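Local coordinates for putative integron gene cassette protein (Uncultured bacterium, PDB 3FUY) that is of unknown function but is probably encoded by a mobile integron gene cassette, a source of novel protein folds, at residues B[44-49]-B[92-97]. Residues are numbered along the deposited sequence; the frame is centred on the assembly and turned at random.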
ATOM      1  N   GLN B  44       0.460   0.214 -16.995  1.00 23.67           N
ATOM      2  CA  GLN B  44       1.776   0.659 -16.546  1.00 22.93           C
ATOM      3  C   GLN B  44       1.903   0.575 -15.041  1.00 21.76           C
ATOM      4  O   GLN B  44       0.897   0.592 -14.319  1.00 22.11           O
ATOM      5  CB  GLN B  44       2.019   2.104 -16.976  1.00 20.70           C
ATOM      6  CG  GLN B  44       2.246   2.306 -18.447  1.00 21.78           C
ATOM      7  CD  GLN B  44       2.405   3.791 -18.764  1.00 28.04           C
ATOM      8  OE1 GLN B  44       1.430   4.533 -18.721  1.00 23.70           O
ATOM      9  NE2 GLN B  44       3.642   4.231 -19.049  1.00 21.60           N
ATOM     10  N   PHE B  45       3.145   0.545 -14.567  1.00 22.61           N
ATOM     11  CA  PHE B  45       3.435   0.586 -13.139  1.00 24.63           C
ATOM     12  C   PHE B  45       4.636   1.487 -12.900  1.00 22.45           C
ATOM     13  O   PHE B  45       5.635   1.379 -13.600  1.00 22.46           O
ATOM     14  CB  PHE B  45       3.727  -0.824 -12.611  1.00 22.62           C
ATOM     15  CG  PHE B  45       3.837  -0.902 -11.119  1.00 21.76           C
ATOM     16  CD1 PHE B  45       2.743  -1.293 -10.356  1.00 23.63           C
ATOM     17  CD2 PHE B  45       5.029  -0.604 -10.472  1.00 23.14           C
ATOM     18  CE1 PHE B  45       2.834  -1.375  -8.967  1.00 23.98           C
ATOM     19  CE2 PHE B  45       5.127  -0.670  -9.079  1.00 20.82           C
ATOM     20  CZ  PHE B  45       4.029  -1.072  -8.330  1.00 24.33           C
ATOM     21  N   ALA B  46       4.538   2.393 -11.932  1.00 21.55           N
ATOM     22  CA  ALA B  46       5.699   3.201 -11.572  1.00 22.67           C
ATOM     23  C   ALA B  46       5.840   3.328 -10.076  1.00 21.52           C
ATOM     24  O   ALA B  46       4.850   3.340  -9.338  1.00 21.85           O
ATOM     25  CB  ALA B  46       5.612   4.590 -12.213  1.00 25.01           C
ATOM     26  N   VAL B  47       7.082   3.441  -9.632  1.00 21.93           N
ATOM     27  CA  VAL B  47       7.358   3.829  -8.268  1.00 19.81           C
ATOM     28  C   VAL B  47       7.656   5.325  -8.203  1.00 24.42           C
ATOM     29  O   VAL B  47       8.489   5.840  -8.942  1.00 24.31           O
ATOM     30  CB  VAL B  47       8.540   3.038  -7.677  1.00 21.57           C
ATOM     31  CG1 VAL B  47       8.784   3.462  -6.237  1.00 23.76           C
ATOM     32  CG2 VAL B  47       8.270   1.520  -7.755  1.00 22.66           C
ATOM     33  N   LEU B  48       6.983   6.013  -7.294  1.00 23.16           N
ATOM     34  CA  LEU B  48       7.300   7.397  -7.009  1.00 22.29           C
ATOM     35  C   LEU B  48       8.131   7.507  -5.722  1.00 26.40           C
ATOM     36  O   LEU B  48       7.750   6.990  -4.663  1.00 22.09           O
ATOM     37  CB  LEU B  48       6.026   8.218  -6.892  1.00 24.26           C
ATOM     38  CG  LEU B  48       6.216   9.660  -6.429  1.00 25.76           C
ATOM     39  CD1 LEU B  48       7.081  10.437  -7.435  1.00 25.88           C
ATOM     40  CD2 LEU B  48       4.854  10.305  -6.261  1.00 22.07           C
ATOM     41  N   ARG B  49       9.281   8.168  -5.829  1.00 24.72           N
ATOM     42  CA  ARG B  49      10.157   8.386  -4.675  1.00 28.93           C
ATOM     43  C   ARG B  49      10.470   9.861  -4.497  1.00 28.15           C
ATOM     44  O   ARG B  49      10.851  10.534  -5.453  1.00 26.72           O
ATOM     45  CB  ARG B  49      11.478   7.652  -4.864  1.00 30.56           C
ATOM     46  CG  ARG B  49      11.450   6.213  -4.452  1.00 41.35           C
ATOM     47  CD  ARG B  49      12.799   5.538  -4.693  1.00 46.13           C
ATOM     48  NE  ARG B  49      12.780   4.178  -4.152  1.00 53.26           N
ATOM     49  CZ  ARG B  49      13.541   3.762  -3.145  1.00 53.63           C
ATOM     50  NH1 ARG B  49      14.415   4.596  -2.579  1.00 53.72           N
ATOM     51  NH2 ARG B  49      13.437   2.509  -2.715  1.00 53.44           N
ATOM     52  N   ILE B  92       9.773   0.574 -24.389  1.00 28.19           N
ATOM     53  CA  ILE B  92      10.287   1.580 -23.472  1.00 26.85           C
ATOM     54  C   ILE B  92       9.337   1.610 -22.289  1.00 25.38           C
ATOM     55  O   ILE B  92       8.156   1.899 -22.453  1.00 26.78           O
ATOM     56  CB  ILE B  92      10.322   2.987 -24.105  1.00 26.28           C
ATOM     57  CG1 ILE B  92      11.045   2.974 -25.447  1.00 35.36           C
ATOM     58  CG2 ILE B  92      10.996   3.956 -23.177  1.00 26.42           C
ATOM     59  CD1 ILE B  92      11.268   4.373 -26.013  1.00 34.60           C
ATOM     60  N   ARG B  93       9.840   1.305 -21.100  1.00 25.85           N
ATOM     61  CA  ARG B  93       8.970   1.159 -19.942  1.00 24.66           C
ATOM     62  C   ARG B  93       9.427   2.033 -18.795  1.00 26.17           C
ATOM     63  O   ARG B  93      10.614   2.062 -18.468  1.00 25.24           O
ATOM     64  CB  ARG B  93       8.940  -0.306 -19.482  1.00 24.42           C
ATOM     65  CG  ARG B  93       8.617  -1.300 -20.585  1.00 24.43           C
ATOM     66  CD  ARG B  93       7.214  -1.065 -21.176  1.00 24.53           C
ATOM     67  NE  ARG B  93       6.154  -1.093 -20.164  1.00 23.07           N
ATOM     68  CZ  ARG B  93       4.859  -0.968 -20.453  1.00 27.20           C
ATOM     69  NH1 ARG B  93       4.474  -0.833 -21.716  1.00 27.87           N
ATOM     70  NH2 ARG B  93       3.944  -0.997 -19.492  1.00 26.36           N
ATOM     71  N   ILE B  94       8.497   2.748 -18.165  1.00 22.48           N
ATOM     72  CA  ILE B  94       8.891   3.552 -17.014  1.00 24.51           C
ATOM     73  C   ILE B  94       9.030   2.637 -15.789  1.00 25.31           C
ATOM     74  O   ILE B  94       8.331   1.623 -15.680  1.00 22.24           O
ATOM     75  CB  ILE B  94       7.894   4.698 -16.753  1.00 22.43           C
ATOM     76  CG1 ILE B  94       8.494   5.721 -15.801  1.00 22.65           C
ATOM     77  CG2 ILE B  94       6.550   4.162 -16.213  1.00 23.49           C
ATOM     78  CD1 ILE B  94       7.712   7.050 -15.759  1.00 24.43           C
ATOM     79  N   ARG B  95       9.943   2.970 -14.879  1.00 24.47           N
ATOM     80  CA  ARG B  95      10.081   2.187 -13.651  1.00 24.09           C
ATOM     81  C   ARG B  95       9.849   3.043 -12.426  1.00 22.20           C
ATOM     82  O   ARG B  95       9.104   2.671 -11.513  1.00 22.21           O
ATOM     83  CB  ARG B  95      11.471   1.542 -13.564  1.00 25.14           C
ATOM     84  CG  ARG B  95      11.776   0.580 -14.681  1.00 25.28           C
ATOM     85  CD  ARG B  95      10.729  -0.536 -14.797  1.00 25.06           C
ATOM     86  NE  ARG B  95      11.089  -1.425 -15.895  1.00 23.84           N
ATOM     87  CZ  ARG B  95      10.231  -2.105 -16.645  1.00 27.19           C
ATOM     88  NH1 ARG B  95       8.911  -2.024 -16.433  1.00 23.93           N
ATOM     89  NH2 ARG B  95      10.700  -2.866 -17.621  1.00 27.99           N
ATOM     90  N   CYS B  96      10.494   4.205 -12.404  1.00 22.44           N
ATOM     91  CA  CYS B  96      10.492   5.025 -11.204  1.00 22.01           C
ATOM     92  C   CYS B  96      10.627   6.493 -11.579  1.00 22.38           C
ATOM     93  O   CYS B  96      11.317   6.846 -12.537  1.00 24.64           O
ATOM     94  CB  CYS B  96      11.649   4.603 -10.276  1.00 21.24           C
ATOM     95  SG  CYS B  96      11.909   5.670  -8.829  1.00 26.45           S
ATOM     96  N   VAL B  97       9.948   7.342 -10.829  1.00 20.77           N
ATOM     97  CA  VAL B  97      10.185   8.774 -10.909  1.00 23.44           C
ATOM     98  C   VAL B  97      10.685   9.169  -9.536  1.00 24.33           C
ATOM     99  O   VAL B  97       9.961   9.059  -8.541  1.00 25.92           O
ATOM    100  CB  VAL B  97       8.898   9.564 -11.228  1.00 24.14           C
ATOM    101  CG1 VAL B  97       9.161  11.070 -11.138  1.00 26.25           C
ATOM    102  CG2 VAL B  97       8.370   9.176 -12.590  1.00 24.51           C
TER
HETATM  103  O   HOH W   1       5.659   2.357 -19.348  1.00 22.87           O
HETATM  104  O   HOH W   2       5.544   0.703 -16.755  1.00 24.21           O
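V47 is gripped through both backbone polar atoms by strand 92-97. Its N donates to R95 O at 2.9 Å, nearly straight at 171°. Its O accepts from V97 N at 2.8 Å. R49 N donates to V97 O at 2.9 Å, and the two strands run parallel. V47 O also receives a CA-H...O contact from C96 CA at 3.1 Å.

On one face of the sheet, A46 CB meets the CG2 branch of I94 at 4.1 Å. With CG anti to the backbone N (chi1 173°), L48 brings CD1 to within 3.4 Å of V97 O. Helix 59-79 covers this face. On the other face V47 and C96 sit side by side, and F178, next to the C-terminus, packs on C96.

Toward Q44 the strands part and water enters. Water 1 accepts from Q44 NE2 and I94 N, and water 2 lies between F45 N and I94 O. R73 NH1 hydrogen-bonds to Q44 OE1, and M69 O accepts from NE2, so helix 59-79 holds the amide. Q44 CG approaches R93 NH2 obliquely at 3.9 Å. The arginine bends at chi2 and chi3; its NH2 hydrogen-bonds to G43 O and forms a salt bridge to D170. R95 forms salt bridges to D112 and D170, and its NH2 hydrogen-bonds to P169 O. R95 and C96 both face Y110 of strand 106-116, a classic beta bulge.

Direct bonds thus join two central strands at V47 to R49, while water bridges their wider end. D170 probably balances the charges of R93 and R95 and ties the C-terminal segment to the sheet; D112 of the neighbouring strand also serves R95.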